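Local coordinates for protein N-acetylglucosamine-specific lectin (Saxidomus purpuratus, PDB 6A7T) that binds N-acetylglucosamine as a C-type lectin whose sugar recognition does not depend on calcium, at residues R75-Q81 and I133-W137; Y87-W93 and D121-Y127. All coordinates share one frame; numbering follows the deposited sequence.

Contact 1: R75-Q81 and I133-W137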
ATOM      1  N   ARG A  75      13.741   2.479  -5.278  1.00 11.17           N
ATOM      2  CA  ARG A  75      14.731   2.841  -6.266  1.00 12.26           C
ATOM      3  C   ARG A  75      14.277   4.110  -6.992  1.00 11.84           C
ATOM      4  O   ARG A  75      15.110   4.970  -7.299  1.00 12.03           O
ATOM      5  CB  ARG A  75      15.003   1.691  -7.224  1.00 13.15           C
ATOM      6  CG  ARG A  75      16.169   2.005  -8.157  1.00 14.35           C
ATOM      7  CD  ARG A  75      16.510   0.854  -9.064  1.00 14.69           C
ATOM      8  NE  ARG A  75      16.998  -0.293  -8.336  1.00 13.48           N
ATOM      9  CZ  ARG A  75      16.286  -1.336  -7.952  1.00 13.33           C
ATOM     10  NH1 ARG A  75      15.048  -1.517  -8.352  1.00 12.47           N
ATOM     11  NH2 ARG A  75      16.867  -2.200  -7.132  1.00 15.55           N
ATOM     12  N   GLY A  76      12.981   4.179  -7.310  1.00 11.58           N
ATOM     13  CA  GLY A  76      12.394   5.382  -7.977  1.00 13.38           C
ATOM     14  C   GLY A  76      12.694   6.686  -7.265  1.00 13.38           C
ATOM     15  O   GLY A  76      12.989   7.692  -7.924  1.00 16.13           O
ATOM     16  N   VAL A  77      12.637   6.692  -5.928  1.00 11.50           N
ATOM     17  CA  VAL A  77      12.913   7.865  -5.141  1.00 10.75           C
ATOM     18  C   VAL A  77      14.427   8.111  -5.081  1.00 11.17           C
ATOM     19  O   VAL A  77      14.905   9.210  -5.453  1.00 10.65           O
ATOM     20  CB  VAL A  77      12.293   7.750  -3.730  1.00 10.63           C
ATOM     21  CG1 VAL A  77      12.612   8.970  -2.881  1.00 11.18           C
ATOM     22  CG2 VAL A  77      10.781   7.563  -3.804  1.00 10.85           C
ATOM     23  N   ILE A  78      15.217   7.125  -4.637  1.00 10.14           N
ATOM     24  CA  ILE A  78      16.617   7.419  -4.331  1.00 11.28           C
ATOM     25  C   ILE A  78      17.433   7.662  -5.621  1.00 11.86           C
ATOM     26  O   ILE A  78      18.389   8.400  -5.592  1.00 11.71           O
ATOM     27  CB  ILE A  78      17.210   6.342  -3.399  1.00 11.42           C
ATOM     28  CG1 ILE A  78      17.302   4.968  -4.046  1.00 10.61           C
ATOM     29  CG2 ILE A  78      16.397   6.333  -2.126  1.00 11.42           C
ATOM     30  CD1 ILE A  78      17.709   3.886  -3.093  1.00 12.08           C
ATOM     31  N   SER A  79      17.059   7.039  -6.742  1.00 13.19           N
ATOM     32  CA  SER A  79      17.785   7.195  -8.040  1.00 14.56           C
ATOM     33  C   SER A  79      17.547   8.593  -8.633  1.00 16.43           C
ATOM     34  O   SER A  79      18.303   9.003  -9.539  1.00 18.95           O
ATOM     35  CB  SER A  79      17.414   6.127  -9.017  1.00 14.76           C
ATOM     36  OG  SER A  79      16.100   6.340  -9.518  1.00 15.75           O
ATOM     37  N   ALA A  80      16.547   9.320  -8.136  1.00 17.34           N
ATOM     38  CA  ALA A  80      16.179  10.666  -8.698  1.00 17.27           C
ATOM     39  C   ALA A  80      17.013  11.792  -8.063  1.00 19.64           C
ATOM     40  O   ALA A  80      16.825  12.972  -8.428  1.00 22.96           O
ATOM     41  CB  ALA A  80      14.704  10.934  -8.489  1.00 20.11           C
ATOM     42  N   GLN A  81      17.870  11.485  -7.081  1.00 15.92           N
ATOM     43  CA  GLN A  81      18.795  12.428  -6.487  1.00 16.21           C
ATOM     44  C   GLN A  81      20.211  11.890  -6.728  1.00 17.34           C
ATOM     45  O   GLN A  81      20.384  10.695  -7.133  1.00 18.52           O
ATOM     46  CB  GLN A  81      18.518  12.695  -5.001  1.00 15.35           C
ATOM     47  CG  GLN A  81      18.592  11.470  -4.094  1.00 14.55           C
ATOM     48  CD  GLN A  81      20.015  11.131  -3.730  1.00 15.56           C
ATOM     49  OE1 GLN A  81      20.736  11.942  -3.162  1.00 15.15           O
ATOM     50  NE2 GLN A  81      20.416   9.914  -4.022  1.00 14.67           N
ATOM     51  N   ILE A 133      26.982  -2.145  -8.577  1.00 18.52           N
ATOM     52  CA  ILE A 133      25.793  -2.135  -7.721  1.00 18.34           C
ATOM     53  C   ILE A 133      25.000  -0.858  -8.074  1.00 15.94           C
ATOM     54  O   ILE A 133      25.455   0.255  -7.787  1.00 15.52           O
ATOM     55  CB  ILE A 133      26.227  -2.224  -6.245  1.00 19.70           C
ATOM     56  CG1 ILE A 133      27.007  -3.519  -5.992  1.00 22.60           C
ATOM     57  CG2 ILE A 133      25.067  -2.066  -5.290  1.00 20.65           C
ATOM     58  CD1 ILE A 133      27.637  -3.642  -4.617  1.00 24.55           C
ATOM     59  N   VAL A 134      23.849  -1.040  -8.723  1.00 15.60           N
ATOM     60  CA  VAL A 134      23.043   0.069  -9.251  1.00 16.34           C
ATOM     61  C   VAL A 134      21.749   0.193  -8.439  1.00 16.44           C
ATOM     62  O   VAL A 134      20.711  -0.331  -8.849  1.00 15.74           O
ATOM     63  CB  VAL A 134      22.759  -0.143 -10.750  1.00 20.04           C
ATOM     64  CG1 VAL A 134      22.065   1.048 -11.381  1.00 20.90           C
ATOM     65  CG2 VAL A 134      24.042  -0.463 -11.474  1.00 20.99           C
ATOM     66  N   TRP A 135      21.825   0.895  -7.294  1.00 14.58           N
ATOM     67  CA  TRP A 135      20.700   1.009  -6.397  1.00 14.28           C
ATOM     68  C   TRP A 135      20.165  -0.384  -6.034  1.00 12.86           C
ATOM     69  O   TRP A 135      19.032  -0.730  -6.233  1.00 11.91           O
ATOM     70  CB  TRP A 135      19.635   1.977  -6.930  1.00 14.70           C
ATOM     71  CG  TRP A 135      20.081   3.405  -6.908  1.00 15.69           C
ATOM     72  CD1 TRP A 135      20.132   4.248  -7.987  1.00 16.60           C
ATOM     73  CD2 TRP A 135      20.597   4.152  -5.795  1.00 15.77           C
ATOM     74  NE1 TRP A 135      20.579   5.476  -7.597  1.00 19.32           N
ATOM     75  CE2 TRP A 135      20.897   5.448  -6.272  1.00 16.09           C
ATOM     76  CE3 TRP A 135      20.806   3.876  -4.433  1.00 14.89           C
ATOM     77  CZ2 TRP A 135      21.359   6.460  -5.437  1.00 15.43           C
ATOM     78  CZ3 TRP A 135      21.304   4.867  -3.620  1.00 16.11           C
ATOM     79  CH2 TRP A 135      21.622   6.131  -4.127  1.00 15.51           C
ATOM     80  N   GLN A 136      21.082  -1.191  -5.480  1.00 14.17           N
ATOM     81  CA  GLN A 136      20.801  -2.545  -5.008  1.00 14.19           C
ATOM     82  C   GLN A 136      21.445  -2.670  -3.625  1.00 12.00           C
ATOM     83  O   GLN A 136      22.260  -1.815  -3.199  1.00 13.87           O
ATOM     84  CB  GLN A 136      21.355  -3.566  -6.008  1.00 17.98           C
ATOM     85  CG  GLN A 136      20.593  -3.602  -7.319  1.00 17.92           C
ATOM     86  CD  GLN A 136      21.378  -4.369  -8.358  1.00 19.75           C
ATOM     87  OE1 GLN A 136      22.524  -4.059  -8.679  1.00 23.09           O
ATOM     88  NE2 GLN A 136      20.767  -5.426  -8.817  1.00 18.96           N
ATOM     89  N   TRP A 137      21.187  -3.784  -2.961  1.00 12.78           N
ATOM     90  CA  TRP A 137      21.659  -3.902  -1.570  1.00 13.07           C
ATOM     91  C   TRP A 137      23.146  -4.272  -1.486  1.00 14.83           C
ATOM     92  O   TRP A 137      23.646  -5.027  -2.324  1.00 15.45           O
ATOM     93  CB  TRP A 137      20.812  -4.895  -0.769  1.00 12.51           C
ATOM     94  CG  TRP A 137      19.346  -4.791  -0.908  1.00 12.25           C
ATOM     95  CD1 TRP A 137      18.599  -3.671  -1.119  1.00 11.32           C
ATOM     96  CD2 TRP A 137      18.424  -5.867  -0.745  1.00 11.19           C
ATOM     97  NE1 TRP A 137      17.296  -3.996  -1.174  1.00 11.82           N
ATOM     98  CE2 TRP A 137      17.148  -5.344  -0.952  1.00 11.57           C
ATOM     99  CE3 TRP A 137      18.556  -7.242  -0.509  1.00 11.85           C
ATOM    100  CZ2 TRP A 137      15.997  -6.108  -0.904  1.00 12.80           C
ATOM    101  CZ3 TRP A 137      17.414  -8.007  -0.518  1.00 12.03           C
ATOM    102  CH2 TRP A 137      16.156  -7.461  -0.647  1.00 13.17           C
TER
HETATM  103  O   HOH W   1      21.047   7.573  -9.778  1.00 28.38           O
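Trp135 packs its indole against the C-terminal end of helix 68-78, and Arg75 grips the backbone of the same residue. Ile78 lies over one face of the indole. Its CG1 makes a CH-pi contact, 3.9 Å from the centroid of the six-membered ring of Trp135. CG1 of Ile78 stands between its own N and carbonyl carbon, and CD1 reaches on to 3.4 Å from Trp135 CE3. At the pyrrole side, Ser79 CB comes within 3.5 Å of Trp135 CD1. A water in the ring plane accepts from Trp135 NE1 and donates to Ser79 O. Trp135 and Gln136 form a G1 beta bulge facing Leu128, where the hairpin of strands 124-130 and 136-140 begins its return. Arg75 holds Trp135 O side-on, with NE at 3.0 Å and NH2 at 2.8 Å from that oxygen. Both bonds are bent, 132° from NE and 144° from NH2. The Arg75 chain runs extended, then bends at chi3 (-65°) toward that oxygen. Asp71 forms a salt bridge with Arg75 NH2. Gln81 NE2 bonds to Ile78 O, which holds the amide beside the indole, with Gln81 NE2 3.8 Å from Trp135 CZ2. Gln81 OE1 accepts from Phe84 N.

Contact 2: Y87-W93 and D121-Y127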
ATOM      1  N   TYR A  87      21.911   4.473   1.205  1.00  9.12           N
ATOM      2  CA  TYR A  87      20.924   4.709   2.265  1.00  8.83           C
ATOM      3  C   TYR A  87      20.859   3.454   3.129  1.00  8.01           C
ATOM      4  O   TYR A  87      20.668   2.394   2.597  1.00  8.95           O
ATOM      5  CB  TYR A  87      19.533   4.972   1.683  1.00  9.46           C
ATOM      6  CG  TYR A  87      19.338   6.290   0.989  1.00  9.74           C
ATOM      7  CD1 TYR A  87      19.820   6.489  -0.288  1.00  9.89           C
ATOM      8  CD2 TYR A  87      18.624   7.314   1.582  1.00 10.12           C
ATOM      9  CE1 TYR A  87      19.607   7.683  -0.966  1.00 10.44           C
ATOM     10  CE2 TYR A  87      18.410   8.519   0.924  1.00 10.73           C
ATOM     11  CZ  TYR A  87      18.908   8.703  -0.358  1.00 10.95           C
ATOM     12  OH  TYR A  87      18.751   9.901  -1.028  1.00 11.55           O
ATOM     13  N   TRP A  88      20.863   3.634   4.451  1.00  8.18           N
ATOM     14  CA  TRP A  88      20.632   2.482   5.354  1.00  7.56           C
ATOM     15  C   TRP A  88      19.203   1.962   5.264  1.00  7.45           C
ATOM     16  O   TRP A  88      18.244   2.778   5.217  1.00  7.72           O
ATOM     17  CB  TRP A  88      20.929   2.869   6.811  1.00  8.12           C
ATOM     18  CG  TRP A  88      22.372   3.196   7.059  1.00  8.21           C
ATOM     19  CD1 TRP A  88      22.835   4.337   7.609  1.00  9.29           C
ATOM     20  CD2 TRP A  88      23.539   2.418   6.719  1.00  9.52           C
ATOM     21  NE1 TRP A  88      24.200   4.311   7.713  1.00  9.92           N
ATOM     22  CE2 TRP A  88      24.653   3.168   7.149  1.00 10.09           C
ATOM     23  CE3 TRP A  88      23.741   1.167   6.125  1.00 10.17           C
ATOM     24  CZ2 TRP A  88      25.967   2.706   7.033  1.00 10.14           C
ATOM     25  CZ3 TRP A  88      25.042   0.714   5.997  1.00 11.27           C
ATOM     26  CH2 TRP A  88      26.121   1.488   6.434  1.00 10.99           C
ATOM     27  N   ILE A  89      19.058   0.633   5.355  1.00  6.16           N
ATOM     28  CA  ILE A  89      17.759  -0.035   5.382  1.00  6.43           C
ATOM     29  C   ILE A  89      17.744  -1.067   6.519  1.00  6.28           C
ATOM     30  O   ILE A  89      18.737  -1.297   7.152  1.00  6.50           O
ATOM     31  CB  ILE A  89      17.386  -0.662   4.035  1.00  6.70           C
ATOM     32  CG1 ILE A  89      18.344  -1.790   3.622  1.00  6.86           C
ATOM     33  CG2 ILE A  89      17.316   0.417   2.978  1.00  6.74           C
ATOM     34  CD1 ILE A  89      17.931  -2.530   2.350  1.00  7.15           C
ATOM     35  N   GLY A  90      16.576  -1.591   6.758  1.00  6.40           N
ATOM     36  CA  GLY A  90      16.251  -2.403   7.943  1.00  6.96           C
ATOM     37  C   GLY A  90      16.608  -3.866   7.755  1.00  7.33           C
ATOM     38  O   GLY A  90      15.781  -4.734   8.054  1.00  8.41           O
ATOM     39  N   GLY A  91      17.848  -4.133   7.334  1.00  8.08           N
ATOM     40  CA  GLY A  91      18.358  -5.531   7.290  1.00  8.15           C
ATOM     41  C   GLY A  91      19.747  -5.604   7.852  1.00  7.82           C
ATOM     42  O   GLY A  91      20.548  -4.679   7.810  1.00  7.43           O
ATOM     43  N   SER A  92      20.077  -6.752   8.437  1.00  8.69           N
ATOM     44  CA  SER A  92      21.316  -6.915   9.136  1.00 10.38           C
ATOM     45  C   SER A  92      21.486  -8.413   9.424  1.00  9.89           C
ATOM     46  O   SER A  92      20.585  -9.190   9.309  1.00 10.12           O
ATOM     47  CB  SER A  92      21.400  -6.122  10.443  1.00 12.11           C
ATOM     48  OG  SER A  92      20.496  -6.639  11.388  1.00 13.04           O
ATOM     49  N   TRP A  93      22.685  -8.726   9.847  1.00 10.61           N
ATOM     50  CA  TRP A  93      23.105 -10.058  10.187  1.00 12.29           C
ATOM     51  C   TRP A  93      22.419 -10.495  11.469  1.00 11.90           C
ATOM     52  O   TRP A  93      22.503  -9.821  12.493  1.00 12.05           O
ATOM     53  CB  TRP A  93      24.616 -10.115  10.365  1.00 13.58           C
ATOM     54  CG  TRP A  93      25.117 -11.496  10.651  1.00 15.99           C
ATOM     55  CD1 TRP A  93      25.471 -12.029  11.865  1.00 17.29           C
ATOM     56  CD2 TRP A  93      25.340 -12.519   9.675  1.00 17.98           C
ATOM     57  NE1 TRP A  93      25.882 -13.332  11.699  1.00 19.15           N
ATOM     58  CE2 TRP A  93      25.819 -13.655  10.369  1.00 18.85           C
ATOM     59  CE3 TRP A  93      25.194 -12.569   8.295  1.00 18.57           C
ATOM     60  CZ2 TRP A  93      26.160 -14.829   9.701  1.00 20.42           C
ATOM     61  CZ3 TRP A  93      25.500 -13.736   7.641  1.00 21.24           C
ATOM     62  CH2 TRP A  93      25.985 -14.841   8.337  1.00 21.56           C
ATOM     63  N   ASP A 121      29.810 -11.726   6.059  1.00 21.27           N
ATOM     64  CA  ASP A 121      28.838 -11.852   7.145  1.00 20.44           C
ATOM     65  C   ASP A 121      28.933 -10.624   8.045  1.00 17.80           C
ATOM     66  O   ASP A 121      29.818  -9.811   7.918  1.00 16.11           O
ATOM     67  CB  ASP A 121      29.124 -13.126   7.964  1.00 22.93           C
ATOM     68  CG  ASP A 121      29.054 -14.447   7.204  1.00 23.80           C
ATOM     69  OD1 ASP A 121      28.482 -14.499   6.098  1.00 23.61           O
ATOM     70  OD2 ASP A 121      29.552 -15.457   7.765  1.00 26.11           O
ATOM     71  N   GLU A 122      27.991 -10.541   9.016  1.00 16.61           N
ATOM     72  CA  GLU A 122      28.133  -9.716  10.212  1.00 17.74           C
ATOM     73  C   GLU A 122      28.004  -8.232   9.872  1.00 14.33           C
ATOM     74  O   GLU A 122      28.530  -7.392  10.556  1.00 16.62           O
ATOM     75  CB  GLU A 122      29.454 -10.001  10.924  1.00 20.34           C
ATOM     76  CG  GLU A 122      29.556 -11.471  11.307  1.00 24.81           C
ATOM     77  CD  GLU A 122      30.540 -11.791  12.418  1.00 27.48           C
ATOM     78  OE1 GLU A 122      31.412 -10.945  12.715  1.00 28.58           O
ATOM     79  OE2 GLU A 122      30.377 -12.878  13.005  1.00 32.21           O
ATOM     80  N   GLY A 123      27.241  -7.946   8.839  1.00 14.07           N
ATOM     81  CA  GLY A 123      27.068  -6.552   8.462  1.00 13.40           C
ATOM     82  C   GLY A 123      25.652  -6.025   8.605  1.00 13.23           C
ATOM     83  O   GLY A 123      24.733  -6.707   9.081  1.00 13.84           O
ATOM     84  N   CYS A 124      25.490  -4.773   8.161  1.00 12.60           N
ATOM     85  CA  CYS A 124      24.166  -4.166   8.018  0.50 12.57           C
ATOM     86  C   CYS A 124      23.970  -3.757   6.563  1.00 12.28           C
ATOM     87  O   CYS A 124      24.950  -3.595   5.861  1.00 14.92           O
ATOM     88  CB  CYS A 124      24.037  -2.967   8.937  0.50 13.88           C
ATOM     89  SG  CYS A 124      24.173  -3.453  10.672  0.50 16.18           S
ATOM     90  N   MET A 125      22.712  -3.589   6.162  1.00 10.11           N
ATOM     91  CA  MET A 125      22.407  -3.420   4.746  1.00 10.55           C
ATOM     92  C   MET A 125      22.088  -1.964   4.394  1.00 10.85           C
ATOM     93  O   MET A 125      21.498  -1.205   5.171  1.00 10.58           O
ATOM     94  CB  MET A 125      21.255  -4.312   4.312  1.00 10.67           C
ATOM     95  CG  MET A 125      21.511  -5.834   4.547  1.00 10.83           C
ATOM     96  SD  MET A 125      20.133  -6.897   4.360  1.00 12.13           S
ATOM     97  CE  MET A 125      19.732  -6.565   2.637  1.00 13.24           C
ATOM     98  N   ASP A 126      22.443  -1.650   3.156  1.00 11.15           N
ATOM     99  CA  ASP A 126      22.071  -0.405   2.494  1.00 11.10           C
ATOM    100  C   ASP A 126      21.585  -0.690   1.070  1.00 12.18           C
ATOM    101  O   ASP A 126      21.728  -1.780   0.567  1.00 11.95           O
ATOM    102  CB  ASP A 126      23.216   0.598   2.551  1.00 11.90           C
ATOM    103  CG  ASP A 126      24.506   0.237   1.836  1.00 13.02           C
ATOM    104  OD1 ASP A 126      24.459  -0.638   0.978  1.00 14.56           O
ATOM    105  OD2 ASP A 126      25.508   0.923   2.127  1.00 13.55           O
ATOM    106  N   TYR A 127      20.926   0.306   0.465  1.00 10.09           N
ATOM    107  CA  TYR A 127      20.916   0.485  -1.009  1.00  9.54           C
ATOM    108  C   TYR A 127      22.195   1.243  -1.307  1.00  9.48           C
ATOM    109  O   TYR A 127      22.462   2.241  -0.677  1.00 10.35           O
ATOM    110  CB  TYR A 127      19.701   1.288  -1.487  1.00  9.03           C
ATOM    111  CG  TYR A 127      18.469   0.467  -1.706  1.00  8.94           C
ATOM    112  CD1 TYR A 127      18.161  -0.137  -2.920  1.00  9.28           C
ATOM    113  CD2 TYR A 127      17.563   0.284  -0.663  1.00  8.71           C
ATOM    114  CE1 TYR A 127      17.012  -0.890  -3.092  1.00 10.24           C
ATOM    115  CE2 TYR A 127      16.448  -0.516  -0.806  1.00  9.19           C
ATOM    116  CZ  TYR A 127      16.144  -1.105  -2.026  1.00  9.96           C
ATOM    117  OH  TYR A 127      15.030  -1.892  -2.159  1.00 11.78           O
TER
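This is an antiparallel strand pairing in the middle of a four-stranded sheet, between strands 86-94 and 124-130. Tyr87 and Tyr127 form a hydrogen-bonded pair, Tyr87 N to Tyr127 O and Tyr127 N to Tyr87 O, each 3.0 Å. Ile89 N donates to Met125 O, Met125 N to Gly91 O and Trp93 N to Gly123 O. Trp88 pairs with Asp126 but Ser92 with Cys124, so the first strand spends two extra residues in a beta bulge, where Gly90 makes an inverse gamma turn. In this C-type lectin fold the Cys124-Cys143 disulfide ties strand 124-130 to the chain beyond strand 136-140. Met125 CG stands beside the backbone N (chi1 -59°), and an extended chi2 brings SD to 3.7 Å from Gly91 CA. Ile89 puts CG2 at the edge of the Tyr127 ring, 3.7 Å from CD2. Trp88 sets its own edge against the backbone, with CE3 3.4 Å from Met125 O. Trp93 swings CG opposite its backbone N (chi1 -177°). Glu122 N lies over one face of the indole, 3.4 Å from Trp93 CD2. Asp121 CB and Glu122 CG make CH-pi contacts with its six- and five-membered rings. The Asp121 carboxylate tilts 20° from the indole.

In the fold
Contact 1 and contact 2 share one sheet, and their centres are about 15 Å apart. Strand 136-140 neighbours strand 124-130. Along the chain, both segments of contact 2 fall between those of contact 1. The two touch directly: Trp137 NE1 is 3.2 Å from Tyr127 OH, a probable hydrogen bond. Asp71 bonds to both Tyr127 OH and Arg75 and so joins the two contacts. Trp137 CE3 packs 3.4 Å from Met125 CE. Contact 2 adjoins the N-acetylglucosamine site, which is empty in this chain: the side chains of Asp126 and Asn138 are about 3 Å apart, and those of Trp88 and His140 about 4 Å. Contact 1 lies near it, with the Gln136 side chain about 7 Å from those of Asn138 and Arg117.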